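Local coordinates for putative glutathione-regulated potassium-efflux system protein KefB (Vibrio parahaemolyticus RIMD 2210633, PDB 3C85) that probably takes part in potassium efflux as an antiporter of the CPA2 family, this piece being its cytosolic nucleotide-binding TrkA-N (RCK-type) domain, which binds AMP, at residues Q33-P37 with F96-L101; Q41-M47 with I65-E70; Q134-E140 with V153-I159. One frame throughout, in Å; residues are numbered along the deposited sequence.

Contact 1 (Q33-P37 with F96-L101)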
loop_
_atom_site.group_PDB
_atom_site.type_symbol
_atom_site.label_atom_id
_atom_site.label_comp_id
_atom_site.label_asym_id
_atom_site.label_seq_id
_atom_site.Cartn_x
_atom_site.Cartn_y
_atom_site.Cartn_z
ATOM N N GLN A 33 0.716 20.540 -30.031
ATOM C CA GLN A 33 1.143 19.609 -28.961
ATOM C C GLN A 33 -0.081 19.120 -28.223
ATOM O O GLN A 33 -0.089 19.005 -26.999
ATOM C CB GLN A 33 2.103 20.296 -28.006
ATOM C CG GLN A 33 1.776 21.748 -27.734
ATOM C CD GLN A 33 2.933 22.461 -27.049
ATOM O OE1 GLN A 33 3.318 23.572 -27.436
ATOM N NE2 GLN A 33 3.503 21.816 -26.032
ATOM N N LEU A 34 -1.131 18.840 -28.978
ATOM C CA LEU A 34 -2.349 18.348 -28.375
ATOM C C LEU A 34 -2.102 16.941 -27.863
ATOM O O LEU A 34 -1.243 16.233 -28.394
ATOM C CB LEU A 34 -3.509 18.411 -29.370
ATOM C CG LEU A 34 -3.958 19.838 -29.701
ATOM C CD1 LEU A 34 -5.085 19.842 -30.731
ATOM C CD2 LEU A 34 -4.368 20.598 -28.419
ATOM N N ILE A 35 -2.823 16.560 -26.814
ATOM C CA ILE A 35 -2.745 15.222 -26.246
ATOM C C ILE A 35 -4.044 14.496 -26.495
ATOM O O ILE A 35 -5.097 14.868 -25.964
ATOM C CB ILE A 35 -2.433 15.234 -24.734
ATOM C CG1 ILE A 35 -1.055 15.844 -24.497
ATOM C CG2 ILE A 35 -2.526 13.790 -24.147
ATOM C CD1 ILE A 35 -0.810 16.311 -23.052
ATOM N N ASN A 36 -3.939 13.458 -27.318
ATOM C CA ASN A 36 -5.014 12.549 -27.589
ATOM C C ASN A 36 -4.854 11.268 -26.743
ATOM O O ASN A 36 -3.929 10.494 -26.986
ATOM C CB ASN A 36 -5.012 12.253 -29.093
ATOM C CG ASN A 36 -6.167 11.365 -29.526
ATOM O OD1 ASN A 36 -6.941 10.874 -28.717
ATOM N ND2 ASN A 36 -6.291 11.181 -30.817
ATOM N N PRO A 37 -5.742 11.050 -25.735
ATOM C CA PRO A 37 -5.568 9.919 -24.824
ATOM C C PRO A 37 -6.044 8.627 -25.479
ATOM O O PRO A 37 -5.947 7.573 -24.886
ATOM C CB PRO A 37 -6.463 10.277 -23.639
ATOM C CG PRO A 37 -7.552 11.147 -24.258
ATOM C CD PRO A 37 -6.946 11.850 -25.423
ATOM N N PHE A 96 -1.378 22.370 -19.256
ATOM C CA PHE A 96 -1.334 20.936 -19.557
ATOM C C PHE A 96 -2.728 20.466 -19.935
ATOM O O PHE A 96 -2.907 19.852 -20.965
ATOM C CB PHE A 96 -0.830 20.112 -18.377
ATOM C CG PHE A 96 -0.999 18.635 -18.571
ATOM C CD1 PHE A 96 -0.141 17.941 -19.408
ATOM C CD2 PHE A 96 -2.045 17.945 -17.958
ATOM C CE1 PHE A 96 -0.278 16.559 -19.600
ATOM C CE2 PHE A 96 -2.195 16.569 -18.156
ATOM C CZ PHE A 96 -1.309 15.882 -19.004
ATOM N N TRP A 97 -3.718 20.783 -19.100
ATOM C CA TRP A 97 -5.086 20.344 -19.330
ATOM C C TRP A 97 -5.718 20.909 -20.604
ATOM O O TRP A 97 -6.608 20.281 -21.202
ATOM C CB TRP A 97 -5.927 20.629 -18.092
ATOM C CG TRP A 97 -5.573 19.681 -16.971
ATOM C CD1 TRP A 97 -4.723 19.906 -15.929
ATOM C CD2 TRP A 97 -6.021 18.328 -16.846
ATOM N NE1 TRP A 97 -4.641 18.767 -15.122
ATOM C CE2 TRP A 97 -5.417 17.785 -15.676
ATOM C CE3 TRP A 97 -6.877 17.518 -17.610
ATOM C CZ2 TRP A 97 -5.647 16.475 -15.246
ATOM C CZ3 TRP A 97 -7.105 16.209 -17.182
ATOM C CH2 TRP A 97 -6.490 15.705 -16.011
ATOM N N GLU A 98 -5.219 22.044 -21.037
ATOM C CA GLU A 98 -5.728 22.676 -22.235
ATOM C C GLU A 98 -5.305 21.902 -23.472
ATOM O O GLU A 98 -5.934 21.997 -24.483
ATOM C CB GLU A 98 -5.290 24.134 -22.314
ATOM C CG GLU A 98 -6.322 25.113 -21.796
ATOM C CD GLU A 98 -7.396 25.394 -22.813
ATOM O OE1 GLU A 98 -7.053 25.847 -23.906
ATOM O OE2 GLU A 98 -8.581 25.146 -22.535
ATOM N N ARG A 99 -4.253 21.119 -23.349
ATOM C CA ARG A 99 -3.747 20.308 -24.446
ATOM C C ARG A 99 -4.588 19.059 -24.685
ATOM O O ARG A 99 -4.491 18.457 -25.740
ATOM C CB ARG A 99 -2.290 19.920 -24.197
ATOM C CG ARG A 99 -1.291 21.096 -24.205
ATOM C CD ARG A 99 0.036 20.675 -23.604
ATOM N NE ARG A 99 0.708 19.656 -24.419
ATOM C CZ ARG A 99 1.700 18.867 -23.997
ATOM N NH1 ARG A 99 2.155 18.975 -22.760
ATOM N NH2 ARG A 99 2.238 17.967 -24.818
ATOM N N ILE A 100 -5.413 18.673 -23.716
ATOM C CA ILE A 100 -6.070 17.356 -23.741
ATOM C C ILE A 100 -7.418 17.353 -24.471
ATOM O O ILE A 100 -8.334 18.101 -24.126
ATOM C CB ILE A 100 -6.175 16.715 -22.326
ATOM C CG1 ILE A 100 -4.769 16.462 -21.763
ATOM C CG2 ILE A 100 -6.960 15.412 -22.381
ATOM C CD1 ILE A 100 -4.737 15.951 -20.341
ATOM N N LEU A 101 -7.533 16.476 -25.439
ATOM C CA LEU A 101 -8.729 16.327 -26.235
ATOM C C LEU A 101 -9.947 15.896 -25.451
ATOM O O LEU A 101 -9.916 14.902 -24.772
ATOM C CB LEU A 101 -8.489 15.318 -27.336
ATOM C CG LEU A 101 -7.464 15.630 -28.421
ATOM C CD1 LEU A 101 -6.202 16.185 -27.848
ATOM C CD2 LEU A 101 -7.196 14.538 -29.391
#

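Contact 2 (Q41-M47 with I65-E70)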
loop_
_atom_site.group_PDB
_atom_site.type_symbol
_atom_site.label_atom_id
_atom_site.label_comp_id
_atom_site.label_asym_id
_atom_site.label_seq_id
_atom_site.Cartn_x
_atom_site.Cartn_y
_atom_site.Cartn_z
ATOM N N GLN A 41 -8.982 4.330 -20.784
ATOM C CA GLN A 41 -10.172 4.409 -19.964
ATOM C C GLN A 41 -9.819 4.879 -18.552
ATOM O O GLN A 41 -10.703 5.294 -17.792
ATOM C CB GLN A 41 -10.828 3.052 -19.901
ATOM C CG GLN A 41 -11.417 2.596 -21.244
ATOM C CD GLN A 41 -12.064 1.248 -21.150
ATOM O OE1 GLN A 41 -11.477 0.218 -21.525
ATOM N NE2 GLN A 41 -13.276 1.231 -20.673
ATOM N N VAL A 42 -8.524 4.815 -18.203
ATOM C CA VAL A 42 -8.029 5.238 -16.877
ATOM C C VAL A 42 -6.919 6.250 -17.130
ATOM O O VAL A 42 -6.056 5.995 -17.952
ATOM C CB VAL A 42 -7.462 4.039 -16.032
ATOM C CG1 VAL A 42 -7.010 4.508 -14.640
ATOM C CG2 VAL A 42 -8.517 2.932 -15.874
ATOM N N LEU A 43 -6.980 7.403 -16.470
ATOM C CA LEU A 43 -5.880 8.353 -16.469
ATOM C C LEU A 43 -5.217 8.229 -15.102
ATOM O O LEU A 43 -5.906 8.330 -14.078
ATOM C CB LEU A 43 -6.426 9.752 -16.638
ATOM C CG LEU A 43 -5.612 10.923 -17.103
ATOM C CD1 LEU A 43 -4.784 10.637 -18.377
ATOM C CD2 LEU A 43 -6.659 12.006 -17.416
ATOM N N ILE A 44 -3.912 7.963 -15.063
ATOM C CA ILE A 44 -3.214 7.846 -13.755
ATOM C C ILE A 44 -2.296 9.056 -13.604
ATOM O O ILE A 44 -1.344 9.216 -14.318
ATOM C CB ILE A 44 -2.429 6.534 -13.620
ATOM C CG1 ILE A 44 -3.402 5.346 -13.848
ATOM C CG2 ILE A 44 -1.723 6.454 -12.239
ATOM C CD1 ILE A 44 -2.713 4.008 -13.802
ATOM N N LEU A 45 -2.622 9.949 -12.702
ATOM C CA LEU A 45 -1.835 11.165 -12.597
ATOM C C LEU A 45 -0.731 10.939 -11.558
ATOM O O LEU A 45 -1.005 10.928 -10.343
ATOM C CB LEU A 45 -2.749 12.310 -12.171
ATOM C CG LEU A 45 -3.926 12.612 -13.136
ATOM C CD1 LEU A 45 -4.769 13.758 -12.574
ATOM C CD2 LEU A 45 -3.366 12.989 -14.504
ATOM N N GLY A 46 0.508 10.782 -12.016
ATOM C CA GLY A 46 1.632 10.562 -11.082
ATOM C C GLY A 46 2.010 9.135 -11.353
ATOM O O GLY A 46 1.178 8.249 -11.172
HETATM N N MSE A 47 3.242 8.910 -11.816
HETATM C CA MSE A 47 3.730 7.545 -12.045
HETATM C C MSE A 47 5.005 7.267 -11.255
HETATM O O MSE A 47 5.984 6.694 -11.784
HETATM C CB MSE A 47 3.935 7.275 -13.561
HETATM C CG MSE A 47 2.663 7.199 -14.308
HETATM SE SE MSE A 47 1.578 5.635 -13.934
HETATM C CE MSE A 47 2.814 4.249 -14.566
ATOM N N ILE A 65 -5.321 -0.387 -20.570
ATOM C CA ILE A 65 -6.456 0.536 -20.463
ATOM C C ILE A 65 -6.087 1.877 -19.859
ATOM O O ILE A 65 -6.968 2.770 -19.729
ATOM C CB ILE A 65 -7.579 -0.072 -19.618
ATOM C CG1 ILE A 65 -7.088 -0.446 -18.211
ATOM C CG2 ILE A 65 -8.142 -1.288 -20.321
ATOM C CD1 ILE A 65 -8.250 -0.593 -17.173
ATOM N N SER A 66 -4.810 2.017 -19.480
ATOM C CA SER A 66 -4.389 3.210 -18.737
ATOM C C SER A 66 -3.427 4.112 -19.489
ATOM O O SER A 66 -2.652 3.634 -20.313
ATOM C CB SER A 66 -3.719 2.824 -17.404
ATOM O OG SER A 66 -4.551 2.027 -16.571
ATOM N N LEU A 67 -3.467 5.405 -19.144
ATOM C CA LEU A 67 -2.495 6.408 -19.589
ATOM C C LEU A 67 -1.943 7.106 -18.335
ATOM O O LEU A 67 -2.693 7.694 -17.570
ATOM C CB LEU A 67 -3.167 7.438 -20.505
ATOM C CG LEU A 67 -2.257 8.600 -20.926
ATOM C CD1 LEU A 67 -1.041 8.100 -21.769
ATOM C CD2 LEU A 67 -3.074 9.673 -21.724
ATOM N N GLY A 68 -0.625 7.034 -18.139
ATOM C CA GLY A 68 0.027 7.655 -16.991
ATOM C C GLY A 68 0.512 9.024 -17.406
ATOM O O GLY A 68 0.927 9.209 -18.540
ATOM N N ILE A 69 0.397 9.988 -16.492
ATOM C CA ILE A 69 0.910 11.347 -16.672
ATOM C C ILE A 69 1.965 11.547 -15.584
ATOM O O ILE A 69 1.701 11.284 -14.398
ATOM C CB ILE A 69 -0.229 12.423 -16.521
ATOM C CG1 ILE A 69 -1.449 12.073 -17.403
ATOM C CG2 ILE A 69 0.343 13.860 -16.677
ATOM C CD1 ILE A 69 -1.186 11.872 -18.881
ATOM N N GLU A 70 3.161 11.981 -15.981
ATOM C CA GLU A 70 4.312 12.034 -15.081
ATOM C C GLU A 70 5.154 13.308 -15.324
ATOM O O GLU A 70 5.536 13.598 -16.461
ATOM C CB GLU A 70 5.132 10.753 -15.305
ATOM C CG GLU A 70 6.477 10.684 -14.554
ATOM C CD GLU A 70 6.345 10.979 -13.087
ATOM O OE1 GLU A 70 5.542 10.285 -12.426
ATOM O OE2 GLU A 70 7.028 11.910 -12.590
#

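Contact 3 (Q134-E140 with V153-I159)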
loop_
_atom_site.group_PDB
_atom_site.type_symbol
_atom_site.label_atom_id
_atom_site.label_comp_id
_atom_site.label_asym_id
_atom_site.label_seq_id
_atom_site.Cartn_x
_atom_site.Cartn_y
_atom_site.Cartn_z
ATOM N N GLN A 134 -15.423 8.907 -12.848
ATOM C CA GLN A 134 -15.137 8.727 -11.445
ATOM C C GLN A 134 -13.697 9.114 -11.149
ATOM O O GLN A 134 -12.888 9.160 -12.012
ATOM C CB GLN A 134 -15.448 7.297 -11.034
ATOM C CG GLN A 134 -16.876 6.865 -11.325
ATOM C CD GLN A 134 -17.227 5.539 -10.778
ATOM O OE1 GLN A 134 -17.909 5.451 -9.794
ATOM N NE2 GLN A 134 -16.776 4.512 -11.399
ATOM N N ILE A 135 -13.424 9.428 -9.915
ATOM C CA ILE A 135 -12.104 9.805 -9.500
ATOM C C ILE A 135 -11.812 9.118 -8.175
ATOM O O ILE A 135 -12.631 9.111 -7.308
ATOM C CB ILE A 135 -12.015 11.271 -9.287
ATOM C CG1 ILE A 135 -12.412 12.041 -10.531
ATOM C CG2 ILE A 135 -10.704 11.645 -8.842
ATOM C CD1 ILE A 135 -12.631 13.491 -10.290
ATOM N N ALA A 136 -10.635 8.541 -8.067
ATOM C CA ALA A 136 -10.128 8.003 -6.831
ATOM C C ALA A 136 -8.781 8.583 -6.464
ATOM O O ALA A 136 -8.034 8.973 -7.278
ATOM C CB ALA A 136 -10.088 6.573 -6.850
ATOM N N ALA A 137 -8.535 8.652 -5.180
ATOM C CA ALA A 137 -7.363 9.330 -4.624
ATOM C C ALA A 137 -6.743 8.522 -3.496
ATOM O O ALA A 137 -7.393 7.646 -2.882
ATOM C CB ALA A 137 -7.743 10.695 -4.155
ATOM N N ILE A 138 -5.483 8.800 -3.214
ATOM C CA ILE A 138 -4.776 8.109 -2.170
ATOM C C ILE A 138 -3.991 9.150 -1.437
ATOM O O ILE A 138 -3.490 10.035 -2.024
ATOM C CB ILE A 138 -3.875 7.002 -2.735
ATOM C CG1 ILE A 138 -3.482 5.977 -1.688
ATOM C CG2 ILE A 138 -2.713 7.558 -3.469
ATOM C CD1 ILE A 138 -2.975 4.745 -2.259
ATOM N N ALA A 139 -3.943 9.043 -0.125
ATOM C CA ALA A 139 -3.236 9.987 0.688
ATOM C C ALA A 139 -2.718 9.391 2.009
ATOM O O ALA A 139 -2.910 8.263 2.279
ATOM C CB ALA A 139 -4.082 11.174 0.945
ATOM N N GLU A 140 -2.068 10.216 2.795
ATOM C CA GLU A 140 -1.402 9.779 4.003
ATOM C C GLU A 140 -2.222 9.692 5.287
ATOM O O GLU A 140 -1.984 8.870 6.111
ATOM C CB GLU A 140 -0.199 10.653 4.261
ATOM C CG GLU A 140 0.895 10.439 3.342
ATOM C CD GLU A 140 2.157 11.011 3.865
ATOM O OE1 GLU A 140 2.300 12.217 3.870
ATOM O OE2 GLU A 140 2.975 10.245 4.342
ATOM N N VAL A 153 -13.972 13.702 -4.826
ATOM C CA VAL A 153 -13.526 12.388 -5.357
ATOM C C VAL A 153 -14.558 11.341 -4.944
ATOM O O VAL A 153 -15.264 11.540 -3.939
ATOM C CB VAL A 153 -12.072 11.950 -4.927
ATOM C CG1 VAL A 153 -10.999 13.058 -5.203
ATOM C CG2 VAL A 153 -12.021 11.456 -3.515
ATOM N N ASP A 154 -14.651 10.243 -5.690
ATOM C CA ASP A 154 -15.605 9.161 -5.387
ATOM C C ASP A 154 -15.128 8.143 -4.331
ATOM O O ASP A 154 -15.943 7.551 -3.578
ATOM C CB ASP A 154 -15.990 8.455 -6.676
ATOM C CG ASP A 154 -16.591 9.421 -7.720
ATOM O OD1 ASP A 154 -17.773 9.740 -7.618
ATOM O OD2 ASP A 154 -15.886 9.885 -8.632
ATOM N N ALA A 155 -13.820 7.918 -4.269
ATOM C CA ALA A 155 -13.245 6.972 -3.318
ATOM C C ALA A 155 -11.883 7.465 -2.880
ATOM O O ALA A 155 -11.155 7.985 -3.686
ATOM C CB ALA A 155 -13.104 5.588 -3.948
ATOM N N ALA A 156 -11.536 7.294 -1.602
ATOM C CA ALA A 156 -10.255 7.785 -1.111
ATOM C C ALA A 156 -9.636 6.738 -0.186
ATOM O O ALA A 156 -10.313 6.278 0.730
ATOM C CB ALA A 156 -10.488 9.100 -0.358
ATOM N N PHE A 157 -8.356 6.388 -0.399
ATOM C CA PHE A 157 -7.743 5.284 0.324
ATOM C C PHE A 157 -6.466 5.749 0.936
ATOM O O PHE A 157 -5.856 6.714 0.482
ATOM C CB PHE A 157 -7.509 4.116 -0.634
ATOM C CG PHE A 157 -8.797 3.503 -1.109
ATOM C CD1 PHE A 157 -9.615 2.784 -0.203
ATOM C CD2 PHE A 157 -9.216 3.679 -2.420
ATOM C CE1 PHE A 157 -10.807 2.241 -0.611
ATOM C CE2 PHE A 157 -10.431 3.122 -2.850
ATOM C CZ PHE A 157 -11.215 2.401 -1.937
ATOM N N ASN A 158 -6.061 5.102 1.995
ATOM C CA ASN A 158 -4.858 5.549 2.695
ATOM C C ASN A 158 -3.637 4.795 2.172
ATOM O O ASN A 158 -3.682 3.555 2.085
ATOM C CB ASN A 158 -5.030 5.255 4.199
ATOM C CG ASN A 158 -3.877 5.764 5.004
ATOM O OD1 ASN A 158 -2.789 5.163 4.990
ATOM N ND2 ASN A 158 -4.094 6.879 5.725
ATOM N N ILE A 159 -2.565 5.519 1.817
ATOM C CA ILE A 159 -1.355 4.890 1.226
ATOM C C ILE A 159 -0.851 3.716 2.097
ATOM O O ILE A 159 -0.546 2.620 1.592
ATOM C CB ILE A 159 -0.218 5.922 1.119
ATOM C CG1 ILE A 159 -0.536 7.016 0.092
ATOM C CG2 ILE A 159 1.164 5.246 0.802
ATOM C CD1 ILE A 159 0.441 8.172 0.174
#

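Contact 1 (Q33-P37 with F96-L101)
Gln33 meets Arg99 through both its backbone and its side chain. Its carbonyl oxygen O takes a nearly straight bond from Arg99 NE at 2.8 Å, with an N-H...O angle of 169°. The acceptor lies almost in the guanidinium plane, and the donor lies in the carbonyl plane. A second bond to the same oxygen, from Arg99 NH2, is long and weak. A bend at chi3 (65°) helps bring NE to this oxygen. The Gln33 amide reaches over one face of the guanidinium, offset toward its rim, with the two planes steeply inclined. Leu34 lies alongside the turn, with its CD2 3.4 Å from Arg99 O. Ile35 and Arg99 contribute the largest shares of the contact. Ile35 N gives a straight 2.7 Å bond to Arg99 O, approaching from above the carbonyl plane. Ile35 O accepts from Leu101 N, although the position of that oxygen is less certain. These two bonds make a single bridge between Ile35 and Ile100. The Ile35 methyl CD1 sits over the centre of the other guanidinium face, 3.7 Å from Arg99 CZ. The arginine is therefore held between an amide and a methyl group. The same CD1 reaches Phe96 CE1 at 3.5 Å, meeting the ring obliquely. Asn36 OD1 accepts a hydrogen bond from Gly38 N, two residues further on. Pro37 CD rests loosely on Leu101 CB. The contact ties the chain leading to strand 42-45 onto the end of helix 94-98. Pro37 continues onto Leu67 and Phe96 onto Ile69, both of strand 66-70, while Trp97 faces strand 42-45 and helix 116-128.

Contact 2 (Q41-M47 with I65-E70)
Val42, Ile44 and Gly46 alternate with Leu67 and Ile69 in the backbone bonds that join two parallel strands. Ile44 N to Leu67 O, at 2.8 Å, is the straightest of them, with an N-H...O angle of 172°. At the start, Ile65 O is gripped by two donors, Gln41 N and Val42 N, which come from opposite faces of its carbonyl plane. At the far end a side chain takes over. Glu70 OE1 accepts Met47 N at 2.7 Å, met nearly along its C-O axis. The bend at chi2 (51°) helps curl the carboxylate back to this amide. Its OE2 forms a salt bridge with Arg72, which helps to fix the group.

On one face, Leu45 and Ile69 lie side by side, with Leu45 CD2 3.6 Å from Ile69 CG1. Leu43 CD1 touches both Leu67 CD2 and Ile69 CG1. Phe96 and Trp97 of helix 94-98 cover this face. On the other face, the selenomethionine Met47 folds its CG over Gly68 CA at 3.8 Å. Gly68, with no side chain, leaves its CA open to this approach. Tyr55 of helix 49-62 backs Ile44 and Met47.

With helix 49-62 the strands form the first beta-alpha-beta unit of a Rossmann-type fold. Gly46 begins a probable GxGxxG turn. Glu70, at the end of the second strand, is an AMP-binding residue, although no AMP is bound here.

Contact 3 (Q134-E140 with V153-I159)
Asp154 turns its carboxylate toward the start of strand 134-139, crossing the side chain of Gln134 at about a right angle. Its OD2 accepts Ile135 N at 2.8 Å through the anti lone pair, the one pointing away from OD1. Asp154 N returns a bond of 2.8 Å to Ile135 O. This two-way grip closes one end of the strand pair. Ala155 N adds only a weak bond to the same carbonyl.

Ile135 and Val153 also cross at about a right angle. The CG2 branch of Ile135 touches Val153 CG1 at 3.9 Å, and the same Val153 methyl also comes near Ala137 CB. In the middle, Ala136 and Ala137 pair with Ala155 and Ala156, and regular parallel bonds continue through Ala137, Phe157 and Ala139.

At the other end, Ile138 lies across Ile159 at roughly a right angle. Its CG1 is anti to the backbone N (chi1 -161°), which brings it to 3.6 Å from Ile159 CG1, at the start of helix 159-175. Ile159 N binds Ala139 O with an N-H...O angle of 170°. Glu140 CG passes obliquely by Ile159 CD1, and its OE2 is hydrogen-bonded to Tyr160 OH. Asn158 is the N-cap of helix 159-175. Its OD1 accepts from Ser161 N, while ND2 gives a weak bond of 2.9 Å to Glu140 O.

Helix 142-151 links the two strands and covers Ala137, Ala139 and Ala156. Strand 108-111 flanks strand 134-139 on its other side, and Ile50 of helix 49-62 packs on Ile138 and Ile159. Strand 155-158 is outermost in the chain, and its Phe157 stacks on His170 of the second subunit.

Overall arrangement
Contacts 2 and 3 lie in the same parallel sheet, their centres about 15 Å apart, with strand 108-111 between strands 42-45 and 134-139. Each belongs to a beta-alpha-beta unit, one in either half of the Rossmann-type domain. Contact 1 is at the surface. It touches contact 2, about 13 Å away between centres, through Phe96, Trp97 and Pro37. Its centre is about 24 Å from that of contact 3, without touching. Along the chain, contact 2 falls between the two segments of contact 1, and contact 3 follows both. AMP-binding Glu70 is in contact 2, Asp90 and Ala91 lie close to contact 1, and His115 is about 8 Å, side chain to side chain, from Glu140 of contact 3. Contact 3 leads into helix 159-175. Contacts 2 and 3 both touch the second subunit.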